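Local coordinates for protein Exo-beta-1,3-glucanase (PDB 4PEY) that hydrolyses laminarin and laminarioligosaccharides as an exo-beta-1,3-glucanase, releasing glucose and laminaribiose from the non-reducing ends of the chains, at residues A[348-353]-A[385-390]; A[358-363]-A[391-396]; A[421-426]-A[443-448]; A[427-432]-A[451-456]; A[480-485]-A[512-517]. The protein carries 1 engineered substitution. All coordinates share one frame; numbering follows the deposited sequence. Where two conformers were deposited one is given.

Contact 1 (A[348-353]-A[385-390]); sequences TLVEVG and TSIVVN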
# COMPACT_ATOMS: atom_id res chain seq x y z
N THR A 348 7.81 -1.20 18.31
CA THR A 348 7.65 -0.72 16.94
C THR A 348 7.82 -1.89 15.98
O THR A 348 8.53 -2.84 16.31
CB THR A 348 8.69 0.36 16.56
OG1 THR A 348 10.00 -0.20 16.66
CG2 THR A 348 8.58 1.59 17.45
N LEU A 349 7.18 -1.85 14.82
CA LEU A 349 7.39 -2.89 13.81
C LEU A 349 8.39 -2.46 12.73
O LEU A 349 9.21 -3.26 12.29
CB LEU A 349 6.06 -3.31 13.17
CG LEU A 349 5.13 -4.10 14.11
CD1 LEU A 349 3.75 -4.28 13.52
CD2 LEU A 349 5.72 -5.47 14.49
N VAL A 350 8.30 -1.20 12.31
CA VAL A 350 9.20 -0.63 11.30
C VAL A 350 9.65 0.75 11.75
O VAL A 350 8.82 1.58 12.11
CB VAL A 350 8.51 -0.52 9.92
CG1 VAL A 350 9.45 0.12 8.89
CG2 VAL A 350 8.00 -1.88 9.44
N GLU A 351 10.97 0.98 11.75
CA GLU A 351 11.53 2.30 12.05
C GLU A 351 12.36 2.79 10.88
O GLU A 351 13.27 2.09 10.43
CB GLU A 351 12.40 2.27 13.31
CG GLU A 351 11.62 1.98 14.58
CD GLU A 351 12.50 1.92 15.82
OE1 GLU A 351 13.67 2.39 15.77
OE2 GLU A 351 12.02 1.41 16.85
N VAL A 352 12.04 3.98 10.38
CA VAL A 352 12.81 4.58 9.30
C VAL A 352 13.60 5.74 9.89
O VAL A 352 13.04 6.82 10.15
CB VAL A 352 11.92 5.07 8.14
CG1 VAL A 352 12.78 5.58 6.99
CG2 VAL A 352 11.01 3.94 7.66
N GLY A 353 14.89 5.53 10.11
CA GLY A 353 15.71 6.51 10.79
C GLY A 353 15.70 6.36 12.30
O GLY A 353 14.81 5.71 12.86
N THR A 385 3.38 0.85 18.20
CA THR A 385 3.38 1.74 17.04
C THR A 385 3.89 0.95 15.84
O THR A 385 4.97 0.38 15.90
CB THR A 385 4.25 2.99 17.26
OG1 THR A 385 3.91 3.62 18.50
CG2 THR A 385 4.06 3.98 16.12
N SER A 386 3.14 0.92 14.75
CA SER A 386 3.55 0.05 13.66
C SER A 386 4.68 0.62 12.81
O SER A 386 5.71 -0.04 12.63
CB SER A 386 2.35 -0.31 12.78
OG SER A 386 1.53 -1.26 13.45
N ILE A 387 4.53 1.83 12.29
CA ILE A 387 5.62 2.46 11.55
C ILE A 387 5.97 3.82 12.13
O ILE A 387 5.10 4.68 12.28
CB ILE A 387 5.29 2.65 10.04
CG1 ILE A 387 4.82 1.34 9.41
CG2 ILE A 387 6.51 3.24 9.31
CD1 ILE A 387 4.59 1.42 7.88
N VAL A 388 7.24 4.00 12.48
CA VAL A 388 7.74 5.30 12.92
C VAL A 388 8.66 5.83 11.83
O VAL A 388 9.66 5.19 11.49
CB VAL A 388 8.50 5.22 14.26
CG1 VAL A 388 9.04 6.59 14.65
CG2 VAL A 388 7.60 4.66 15.35
N VAL A 389 8.30 6.99 11.26
CA VAL A 389 9.15 7.59 10.23
C VAL A 389 9.90 8.77 10.82
O VAL A 389 9.34 9.86 11.00
CB VAL A 389 8.34 8.05 9.00
CG1 VAL A 389 9.26 8.66 7.96
CG2 VAL A 389 7.56 6.88 8.41
N ASN A 390 11.18 8.55 11.13
CA ASN A 390 12.04 9.58 11.69
C ASN A 390 12.78 10.39 10.62
O ASN A 390 12.97 11.60 10.76
CB ASN A 390 13.06 8.94 12.64
CG ASN A 390 12.42 8.42 13.91
OD1 ASN A 390 11.73 9.16 14.62
ND2 ASN A 390 12.63 7.14 14.20
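Asn390 turns its amide back over the end of the neighbouring strand, and ND2 donates to Gly353 O at 2.9 Å. The acceptor lies close to the amide plane of Asn390, yet the nitrogen comes in from above the carbonyl plane of Gly353. CG set beside the backbone N (chi1 -70°) carries the amide to that oxygen. The backbone itself places Asn390 CB 3.3 Å from Val352 O, which takes the backbone N-H of Asn390. With an alanine here, Gly353 O would probably lose its side-chain donor and Lys424 NZ its weak hydrogen bond to OD1.

Upstream, Val350 N donates to Ser386 O, Val388 N to Val350 O, and Val352 N to Val388 O, the last at an N-H...O angle of 173°. The axes of 350-352 and 387-389 accordingly run 4.8 Å apart and within 6° of parallel. On one face, methyl CG2 of Thr348 meets CG2 of Val388 at 3.8 Å, while Thr348 OG1 donates to Glu351 OE2 at 2.6 Å and also bonds Thr322. At the corner, Leu349 N makes weak bonds to both Thr385 O and Ser386 O, and Leu349 CD1 packs on Ser386 OG at 3.7 Å. The other face carries Val350, Val352, Ile387 and Val389; of these, Val352 packs on Leu368, and Ile387 on Thr399 and Val401, residues of different strands. In-register parallel pairing, an apolar inward face and corners between sheets are characteristic of successive coils of a right-handed parallel beta-helix, the fold of glycoside hydrolase family 55.

Contact 2 (A[358-363]-A[391-396]); sequences SGDHAA and SNDTII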
# COMPACT_ATOMS: atom_id res chain seq x y z
N SER A 358 18.20 14.02 12.33
CA SER A 358 18.25 15.45 12.10
C SER A 358 18.76 15.87 10.71
O SER A 358 18.63 17.03 10.31
CB SER A 358 19.12 16.07 13.20
OG SER A 358 20.36 15.37 13.35
N GLY A 359 19.35 14.93 9.97
CA GLY A 359 19.89 15.25 8.67
C GLY A 359 18.85 15.23 7.56
O GLY A 359 17.75 14.69 7.71
N ASP A 360 19.19 15.82 6.42
CA ASP A 360 18.25 15.83 5.31
C ASP A 360 18.65 14.79 4.26
O ASP A 360 19.81 14.41 4.17
CB ASP A 360 18.16 17.23 4.72
CG ASP A 360 17.81 18.27 5.78
OD1 ASP A 360 16.71 18.17 6.36
OD2 ASP A 360 18.64 19.18 6.04
N HIS A 361 17.67 14.33 3.49
CA HIS A 361 17.90 13.34 2.44
C HIS A 361 17.15 13.74 1.18
O HIS A 361 16.53 12.90 0.53
CB HIS A 361 17.45 11.93 2.88
CG HIS A 361 18.03 11.48 4.18
ND1 HIS A 361 19.28 10.92 4.29
CD2 HIS A 361 17.51 11.49 5.44
CE1 HIS A 361 19.52 10.61 5.55
NE2 HIS A 361 18.46 10.94 6.27
N ALA A 362 17.18 15.03 0.84
CA ALA A 362 16.28 15.54 -0.20
C ALA A 362 16.62 15.05 -1.61
O ALA A 362 15.73 14.71 -2.39
CB ALA A 362 16.27 17.05 -0.18
N ALA A 363 17.91 15.00 -1.94
CA ALA A 363 18.29 14.60 -3.29
C ALA A 363 18.02 13.11 -3.53
O ALA A 363 17.67 12.71 -4.64
CB ALA A 363 19.76 14.92 -3.55
N SER A 391 13.22 9.72 9.56
CA SER A 391 14.09 10.35 8.56
C SER A 391 13.40 11.42 7.73
O SER A 391 12.32 11.19 7.16
CB SER A 391 14.69 9.31 7.63
OG SER A 391 15.55 8.42 8.33
N ASN A 392 14.03 12.59 7.65
CA ASN A 392 13.56 13.67 6.79
C ASN A 392 13.50 13.23 5.33
O ASN A 392 14.33 12.42 4.89
CB ASN A 392 14.47 14.90 6.91
CG ASN A 392 14.39 15.56 8.27
OD1 ASN A 392 13.52 15.26 9.08
ND2 ASN A 392 15.30 16.49 8.53
N ASP A 393 12.52 13.77 4.61
CA ASP A 393 12.35 13.62 3.16
C ASP A 393 11.89 12.23 2.72
O ASP A 393 11.84 11.95 1.53
CB ASP A 393 13.65 14.00 2.41
CG ASP A 393 14.11 15.41 2.75
OD1 ASP A 393 13.45 16.38 2.30
OD2 ASP A 393 15.11 15.54 3.49
N THR A 394 11.55 11.38 3.68
CA THR A 394 11.12 10.02 3.36
C THR A 394 9.85 10.03 2.51
O THR A 394 8.95 10.86 2.74
CB THR A 394 10.88 9.20 4.66
OG1 THR A 394 12.11 9.11 5.39
CG2 THR A 394 10.36 7.79 4.37
N ILE A 395 9.79 9.12 1.54
CA ILE A 395 8.59 8.93 0.73
C ILE A 395 7.89 7.64 1.12
O ILE A 395 8.51 6.58 1.14
CB ILE A 395 8.90 8.86 -0.78
CG1 ILE A 395 9.60 10.14 -1.26
CG2 ILE A 395 7.63 8.61 -1.60
CD1 ILE A 395 10.19 10.02 -2.66
N ILE A 396 6.61 7.75 1.46
CA ILE A 396 5.78 6.58 1.73
C ILE A 396 4.80 6.47 0.57
O ILE A 396 3.82 7.22 0.51
CB ILE A 396 5.01 6.70 3.06
CG1 ILE A 396 5.96 7.09 4.20
CG2 ILE A 396 4.27 5.40 3.37
CD1 ILE A 396 7.02 6.07 4.47
O HOH W 1 16.35 12.95 9.21
O HOH W 2 14.77 17.87 4.81
O HOH W 3 17.74 10.25 8.86
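Asp360 and Asn392, with CA atoms 5.4 Å apart, meet where an irregular loop lies against a type II beta turn running from Ser391 to Thr394. The carboxylate of Asp393 accepts from the loop backbone: His361 N donates to OD2 at 2.8 Å, reaching its anti side from 32° out of the carboxylate plane. A water gives one hydrogen to Asp393 OD2 and the other to Asp360 OD1, bridging these two acidic oxygens, which stand 4.2 Å apart, and probably easing their repulsion. Asp360 OD1 is also approached from above its plane by Asn392 ND2, 3.1 Å away, with the carboxylate and amide planes turned only 23° from each other. The turn is a corner of the beta-helix, leading the chain from strand 385-389 into strand 395-397 of another sheet. Asn392 OD1 ties it to the following coil by accepting from Asp426 N, and Thr394 OG1 closes it internally with a bond to Ser391 O at 2.7 Å. Asn392 O lies at the edge of the His361 ring, near its plane, 3.4 Å from CD2. At the imidazole nitrogens, NE2 shares a water with Ser391 OG, and ND1 is hydrogen-bonded to Asp330.

Contact 3 (A[421-426]-A[443-448]); sequences VHVKGD and VQWSGE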
# COMPACT_ATOMS: atom_id res chain seq x y z
N VAL A 421 0.77 4.77 12.23
CA VAL A 421 1.94 5.45 11.68
C VAL A 421 2.21 6.72 12.47
O VAL A 421 1.28 7.49 12.75
CB VAL A 421 1.75 5.80 10.19
CG1 VAL A 421 2.97 6.53 9.63
CG2 VAL A 421 1.45 4.53 9.37
N HIS A 422 3.47 6.94 12.83
CA HIS A 422 3.86 8.18 13.49
C HIS A 422 4.98 8.81 12.67
O HIS A 422 6.07 8.24 12.57
CB HIS A 422 4.32 7.92 14.93
CG HIS A 422 4.58 9.17 15.71
ND1 HIS A 422 5.23 9.17 16.92
CD2 HIS A 422 4.27 10.46 15.44
CE1 HIS A 422 5.30 10.42 17.38
NE2 HIS A 422 4.73 11.22 16.49
N VAL A 423 4.70 9.96 12.05
CA VAL A 423 5.72 10.66 11.25
C VAL A 423 6.36 11.77 12.07
O VAL A 423 5.70 12.74 12.44
CB VAL A 423 5.13 11.28 9.96
CG1 VAL A 423 6.24 12.01 9.19
CG2 VAL A 423 4.50 10.21 9.09
N LYS A 424 7.65 11.61 12.35
CA LYS A 424 8.39 12.59 13.14
C LYS A 424 9.34 13.41 12.27
O LYS A 424 9.73 14.52 12.64
CB LYS A 424 9.14 11.90 14.27
CG LYS A 424 8.20 11.26 15.30
CD LYS A 424 8.85 10.11 16.08
CE LYS A 424 10.01 10.55 16.93
NZ LYS A 424 10.69 9.36 17.54
N GLY A 425 9.72 12.87 11.12
CA GLY A 425 10.61 13.57 10.21
C GLY A 425 9.95 14.73 9.48
O GLY A 425 8.71 14.81 9.40
N ASP A 426 10.79 15.61 8.94
CA ASP A 426 10.34 16.78 8.19
C ASP A 426 10.32 16.48 6.69
O ASP A 426 11.09 15.65 6.21
CB ASP A 426 11.27 17.99 8.44
CG ASP A 426 11.26 18.45 9.89
OD1 ASP A 426 10.29 18.14 10.62
OD2 ASP A 426 12.22 19.14 10.29
N VAL A 443 -2.99 7.61 12.48
CA VAL A 443 -1.84 8.36 11.99
C VAL A 443 -1.63 9.59 12.87
O VAL A 443 -2.58 10.31 13.18
CB VAL A 443 -2.02 8.81 10.51
CG1 VAL A 443 -0.88 9.74 10.08
CG2 VAL A 443 -2.10 7.60 9.59
N GLN A 444 -0.38 9.79 13.28
CA GLN A 444 0.01 11.01 13.97
C GLN A 444 1.19 11.63 13.23
O GLN A 444 2.12 10.94 12.83
CB GLN A 444 0.37 10.71 15.43
CG GLN A 444 0.80 11.94 16.22
CD GLN A 444 0.98 11.67 17.70
OE1 GLN A 444 1.03 10.52 18.13
NE2 GLN A 444 1.08 12.74 18.48
N TRP A 445 1.12 12.94 13.03
CA TRP A 445 2.15 13.65 12.28
C TRP A 445 2.72 14.75 13.16
O TRP A 445 2.01 15.69 13.51
CB TRP A 445 1.58 14.23 10.99
CG TRP A 445 2.56 14.29 9.85
CD1 TRP A 445 3.68 15.08 9.75
CD2 TRP A 445 2.49 13.54 8.63
NE1 TRP A 445 4.31 14.86 8.55
CE2 TRP A 445 3.60 13.92 7.84
CE3 TRP A 445 1.59 12.59 8.13
CZ2 TRP A 445 3.84 13.38 6.58
CZ3 TRP A 445 1.83 12.05 6.86
CH2 TRP A 445 2.95 12.45 6.10
N SER A 446 4.00 14.60 13.53
CA SER A 446 4.68 15.52 14.43
C SER A 446 5.74 16.34 13.71
O SER A 446 6.17 17.38 14.20
CB SER A 446 5.33 14.75 15.58
OG SER A 446 4.37 13.99 16.30
N GLY A 447 6.18 15.85 12.56
CA GLY A 447 7.20 16.54 11.78
C GLY A 447 6.65 17.71 10.98
O GLY A 447 5.44 17.86 10.84
N GLU A 448 7.55 18.54 10.45
CA GLU A 448 7.17 19.73 9.69
C GLU A 448 7.05 19.47 8.19
O GLU A 448 7.68 18.57 7.64
CB GLU A 448 8.17 20.87 9.93
CG GLU A 448 8.09 21.47 11.32
CD GLU A 448 6.78 22.18 11.58
OE1 GLU A 448 6.11 22.58 10.60
OE2 GLU A 448 6.42 22.35 12.76
O HOH W 4 6.95 15.80 7.57
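His422 NE2 donates to Ser446 OG at 2.8 Å, the oxygen only 2° out of the imidazole plane. That hydroxyl is held from a second direction by Asp483 OD2, whose other oxygen takes NE2 of Gln444. With CG anti to the backbone N (chi1 -173°), the His422 ring lies between two side chains: Gln444 OE1 is over one face and Lys424 CG over the other. Lys424 sends NZ onward to a salt bridge with Asp355.

Parallel pairing of 421-423 with 443-445 supplies the backbone bonds, as between neighbouring coils of a right-handed beta-helix, and it ends at Val423 O, which accepts twice, from Ser446 N at 2.7 Å and from Gly447 N at 3.1 Å. Gly447 then passes so close to Gly425 O that a CB would not fit. Beyond it, Asp426 OD1 receives Glu448 N at 2.8 Å, from above the carboxylate plane, and the carboxylate of Glu448 leads away to the backbone N-H groups of Thr487 and Thr488.

On the inward face one water satisfies three groups, donating to Gly425 O and Glu448 O and accepting from Trp445 NE1 at 3.0 Å. The indole meets this water in its ring plane. Over one indole face sits Val423, its CB 3.7 Å from the centroid of the five-membered ring and 10° off the normal, while His489 meets Trp445 edge-to-face.

Contact 4 (A[427-432]-A[451-456]); sequences NVLATG and KTIFYQ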
# COMPACT_ATOMS: atom_id res chain seq x y z
N ASN A 427 9.44 17.18 5.96
CA ASN A 427 9.35 17.06 4.50
C ASN A 427 9.04 15.64 4.05
O ASN A 427 9.48 15.19 2.98
CB ASN A 427 10.64 17.56 3.84
CG ASN A 427 11.03 18.95 4.32
OD1 ASN A 427 10.19 19.84 4.39
ND2 ASN A 427 12.30 19.14 4.66
N VAL A 428 8.27 14.92 4.86
CA VAL A 428 7.87 13.57 4.51
C VAL A 428 6.63 13.62 3.62
O VAL A 428 5.74 14.46 3.81
CB VAL A 428 7.62 12.72 5.79
CG1 VAL A 428 6.99 11.37 5.45
CG2 VAL A 428 8.94 12.52 6.54
N LEU A 429 6.60 12.76 2.61
CA LEU A 429 5.51 12.71 1.64
C LEU A 429 4.88 11.32 1.67
O LEU A 429 5.59 10.32 1.51
CB LEU A 429 6.00 13.04 0.22
CG LEU A 429 4.97 12.82 -0.90
CD1 LEU A 429 3.81 13.82 -0.77
CD2 LEU A 429 5.62 12.92 -2.27
N ALA A 430 3.57 11.27 1.86
CA ALA A 430 2.80 10.03 1.76
C ALA A 430 1.87 10.12 0.57
O ALA A 430 1.05 11.04 0.47
CB ALA A 430 2.01 9.76 3.05
N THR A 431 2.01 9.19 -0.37
CA THR A 431 1.11 9.09 -1.51
C THR A 431 0.42 7.72 -1.49
O THR A 431 1.08 6.68 -1.66
CB THR A 431 1.87 9.32 -2.85
OG1 THR A 431 3.00 8.44 -2.94
CG2 THR A 431 2.37 10.76 -2.95
N GLY A 432 -0.89 7.69 -1.24
CA GLY A 432 -1.60 6.43 -1.14
C GLY A 432 -1.48 5.80 0.24
O GLY A 432 -0.95 4.70 0.39
N LYS A 451 3.24 16.14 3.79
CA LYS A 451 2.22 16.15 2.75
C LYS A 451 1.64 14.76 2.60
O LYS A 451 2.40 13.78 2.54
CB LYS A 451 2.80 16.62 1.42
CG LYS A 451 3.15 18.10 1.38
CD LYS A 451 3.72 18.49 0.03
CE LYS A 451 4.20 19.93 0.06
NZ LYS A 451 4.88 20.34 -1.20
N THR A 452 0.31 14.67 2.55
CA THR A 452 -0.36 13.41 2.25
C THR A 452 -1.30 13.60 1.08
O THR A 452 -2.15 14.49 1.11
CB THR A 452 -1.15 12.87 3.47
OG1 THR A 452 -0.23 12.46 4.48
CG2 THR A 452 -2.01 11.66 3.07
N ILE A 453 -1.13 12.76 0.06
CA ILE A 453 -2.02 12.74 -1.08
C ILE A 453 -2.70 11.38 -1.08
O ILE A 453 -2.05 10.35 -1.29
CB ILE A 453 -1.28 12.98 -2.41
CG1 ILE A 453 -0.61 14.36 -2.39
CG2 ILE A 453 -2.24 12.89 -3.59
CD1 ILE A 453 0.36 14.58 -3.53
N PHE A 454 -4.01 11.41 -0.79
CA PHE A 454 -4.90 10.27 -0.55
C PHE A 454 -4.71 9.59 0.82
O PHE A 454 -3.65 9.05 1.12
CB PHE A 454 -4.81 9.19 -1.63
CG PHE A 454 -5.80 8.07 -1.41
CD1 PHE A 454 -7.07 8.13 -1.97
CD2 PHE A 454 -5.48 6.98 -0.62
CE1 PHE A 454 -8.00 7.10 -1.76
CE2 PHE A 454 -6.39 5.97 -0.39
CZ PHE A 454 -7.65 6.02 -0.96
N TYR A 455 -5.78 9.59 1.60
CA TYR A 455 -5.81 8.85 2.86
C TYR A 455 -7.11 8.07 2.96
O TYR A 455 -8.18 8.62 2.69
CB TYR A 455 -5.68 9.79 4.06
CG TYR A 455 -5.66 9.10 5.41
CD1 TYR A 455 -4.72 8.12 5.69
CD2 TYR A 455 -6.56 9.46 6.42
CE1 TYR A 455 -4.68 7.50 6.93
CE2 TYR A 455 -6.53 8.84 7.67
CZ TYR A 455 -5.58 7.86 7.93
OH TYR A 455 -5.52 7.24 9.16
N GLN A 456 -7.00 6.81 3.34
CA GLN A 456 -8.18 6.00 3.66
C GLN A 456 -8.01 5.38 5.04
O GLN A 456 -7.02 4.70 5.31
CB GLN A 456 -8.41 4.89 2.62
CG GLN A 456 -9.71 4.07 2.87
CD GLN A 456 -9.51 2.86 3.78
OE1 GLN A 456 -8.59 2.06 3.57
NE2 GLN A 456 -10.37 2.73 4.79
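Thr452 lies against Ala430 along its whole short side chain. Its CB stands 4.1 Å from Ala430 O, the carbonyl that accepts the N-H of Ile453. From CB, the CG2 branch, anti to the backbone N, remains beside the same oxygen. The OG1 branch, beside the backbone N (chi1 -69°), touches the Ala430 methyl, OG1 to CB 3.8 Å, and its polar need is met by a hydrogen bond with Tyr480 OH. Trp445 CZ3 also packs on this hydroxyl, so a small polar group sits among rings inside the coil.

The backbones beneath run in parallel register. Lys451 N donates to Val428 O, Ala430 N to Lys451 O at 2.9 Å, and Gly432 N to Ile453 O at 2.9 Å; the touching parts diverge by only 6°. These are two consecutive coils of a right-handed beta-helix, and the pairing runs up to the corner where each chain swings into another sheet. Gly432 turns with positive phi (83°), where a CB would press on the carbonyl O of Thr431, and Phe454 brings CD2 4.0 Å from Gly432 CA.

The opposite face carries Leu429, Thr431 and Ile453. Leu429 CD1 lies 3.7 Å from Lys451 CB and 3.6 Å from Lys451 O, whereas the extended lysine chain leads off. This face packs on strands 174-178 and 210-220: Ile453 touches Tyr176 and Leu213, and Leu429 touches Val218, joining the two beta-helical halves of the enzyme. Past the corner, Gln456 bonds Gln130 and Glu436, both substrate-binding residues.

Contact 5 (A[480-485]-A[512-517]); sequences YKVDDS and FQAPVK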
# COMPACT_ATOMS: atom_id res chain seq x y z
N TYR A 480 -6.37 10.79 11.86
CA TYR A 480 -5.24 11.52 11.33
C TYR A 480 -5.07 12.79 12.16
O TYR A 480 -5.89 13.70 12.10
CB TYR A 480 -5.47 11.85 9.86
CG TYR A 480 -4.30 12.39 9.06
CD1 TYR A 480 -3.95 13.73 9.12
CD2 TYR A 480 -3.60 11.56 8.17
CE1 TYR A 480 -2.90 14.24 8.35
CE2 TYR A 480 -2.55 12.05 7.41
CZ TYR A 480 -2.21 13.39 7.49
OH TYR A 480 -1.18 13.88 6.71
N LYS A 481 -4.00 12.81 12.96
CA LYS A 481 -3.72 13.89 13.88
C LYS A 481 -2.43 14.60 13.51
O LYS A 481 -1.38 13.97 13.43
CB LYS A 481 -3.62 13.38 15.32
CG LYS A 481 -3.18 14.47 16.30
CD LYS A 481 -2.85 13.92 17.66
CE LYS A 481 -2.40 15.02 18.61
NZ LYS A 481 -3.49 15.97 18.99
N VAL A 482 -2.52 15.91 13.31
CA VAL A 482 -1.35 16.77 13.18
C VAL A 482 -1.15 17.44 14.53
O VAL A 482 -2.06 18.11 15.03
CB VAL A 482 -1.53 17.81 12.07
CG1 VAL A 482 -0.29 18.70 11.94
CG2 VAL A 482 -1.83 17.11 10.74
N ASP A 483 0.03 17.25 15.13
CA ASP A 483 0.30 17.83 16.45
C ASP A 483 0.10 19.35 16.46
O ASP A 483 0.37 20.02 15.46
CB ASP A 483 1.72 17.50 16.90
CG ASP A 483 1.88 16.06 17.33
OD1 ASP A 483 0.87 15.32 17.34
OD2 ASP A 483 3.02 15.68 17.67
N ASP A 484 -0.36 19.87 17.59
CA ASP A 484 -0.62 21.31 17.72
C ASP A 484 0.63 22.15 17.47
O ASP A 484 0.53 23.29 17.02
CB ASP A 484 -1.18 21.62 19.10
CG ASP A 484 -2.60 21.10 19.29
OD1 ASP A 484 -3.28 20.85 18.26
OD2 ASP A 484 -3.03 20.94 20.45
N SER A 485 1.81 21.60 17.74
CA SER A 485 3.06 22.34 17.60
C SER A 485 3.51 22.51 16.15
O SER A 485 4.35 23.35 15.84
CB SER A 485 4.17 21.65 18.41
OG SER A 485 4.33 20.30 17.99
N PHE A 512 -10.34 13.86 11.80
CA PHE A 512 -9.10 14.62 11.65
C PHE A 512 -8.96 15.63 12.77
O PHE A 512 -9.95 16.20 13.23
CB PHE A 512 -9.10 15.32 10.28
CG PHE A 512 -9.32 14.38 9.15
CD1 PHE A 512 -10.61 14.03 8.76
CD2 PHE A 512 -8.25 13.78 8.51
CE1 PHE A 512 -10.82 13.13 7.73
CE2 PHE A 512 -8.45 12.88 7.49
CZ PHE A 512 -9.74 12.55 7.10
N GLN A 513 -7.72 15.86 13.21
CA GLN A 513 -7.44 16.83 14.27
C GLN A 513 -6.16 17.56 13.90
O GLN A 513 -5.16 16.92 13.53
CB GLN A 513 -7.30 16.15 15.64
CG GLN A 513 -7.06 17.14 16.79
CD GLN A 513 -6.73 16.47 18.12
OE1 GLN A 513 -6.27 15.32 18.17
NE2 GLN A 513 -6.96 17.19 19.20
N ALA A 514 -6.18 18.89 13.96
CA ALA A 514 -5.04 19.70 13.55
C ALA A 514 -5.09 21.08 14.17
O ALA A 514 -6.17 21.55 14.53
CB ALA A 514 -4.98 19.81 12.01
N PRO A 515 -3.93 21.74 14.31
CA PRO A 515 -4.00 23.13 14.74
C PRO A 515 -4.63 24.00 13.66
O PRO A 515 -4.62 23.63 12.48
CB PRO A 515 -2.53 23.50 14.96
CG PRO A 515 -1.77 22.57 14.05
CD PRO A 515 -2.55 21.28 14.10
N VAL A 516 -5.19 25.14 14.07
CA VAL A 516 -5.73 26.10 13.12
C VAL A 516 -4.67 27.17 12.87
O VAL A 516 -4.52 28.11 13.65
CB VAL A 516 -7.04 26.74 13.64
CG1 VAL A 516 -7.60 27.69 12.62
CG2 VAL A 516 -8.05 25.64 13.95
N LYS A 517 -3.92 26.98 11.78
CA LYS A 517 -2.77 27.80 11.42
C LYS A 517 -2.74 27.95 9.91
O LYS A 517 -3.14 27.04 9.19
CB LYS A 517 -1.45 27.16 11.91
CG LYS A 517 -1.30 27.03 13.42
CD LYS A 517 0.02 26.32 13.78
CE LYS A 517 0.19 26.17 15.29
NZ LYS A 517 1.48 25.51 15.65
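Phe512 presses the CD2 side of its ring against Tyr480, CD2 lying 3.6 Å from Tyr480 CB. The Tyr480 ring itself leads away from Phe512, its OH hydrogen-bonded to His489 and Thr452. Between these residues the strands pair in parallel: Gln513 N donates to Tyr480 O at 3.0 Å, and Val482 N to Gln513 O with an N-H...O angle of 165°. The next rung has no N-H to offer, because Pro515 occupies it; Pro515 CD instead abuts Val482 O at 3.3 Å. Val482 and Pro515 cross at about a right angle, and Val482 CB packs on Ala514 CB at 4.0 Å.

On the other face Lys481 and Gln513 run side by side. The lysine bends only at its last torsion (chi4 69°), which brings NZ back to Gln513 OE1 in a weak hydrogen bond of 3.0 Å. Replacing it by an alanine is likely to leave Gln513 OE1 without this donor and the amide freer to turn. Farther along, Lys517 stretches straight to donate NZ to Asp484 O, 2.8 Å away in the carbonyl plane, and also to Val486 O, so one ammonium group ties down the loop after the strand. Strand 512-513 is outermost in its eight-strand parallel sheet, although the backbone of Phe512 bonds on to Val539, and this pairing, soon giving way to proline and lysine contacts, is typical of neighbouring coils of a right-handed parallel beta-helix.

How the contacts relate
Contacts 1, 3 and 5 are rungs of one parallel sheet: strand 385-389 of contact 1 adjoins 419-423 of contact 3, and 443-445 adjoins 480-482 of contact 5. Contact 4 lies on another face of the beta-helix, sharing its interior with contacts 3 and 5 through Thr452, Trp445 and Tyr480. Contacts 1 and 4 are buried, 3 and 5 partly so. All four have parallel backbone pairing; contact 4 adds mainly apolar contacts between its segments, while 1, 3 and 5 also carry polar side-chain bonds. Contact 2 is a corner near the surface, held by carboxylates and waters instead of a ladder, and it touches contacts 1, 3 and 4.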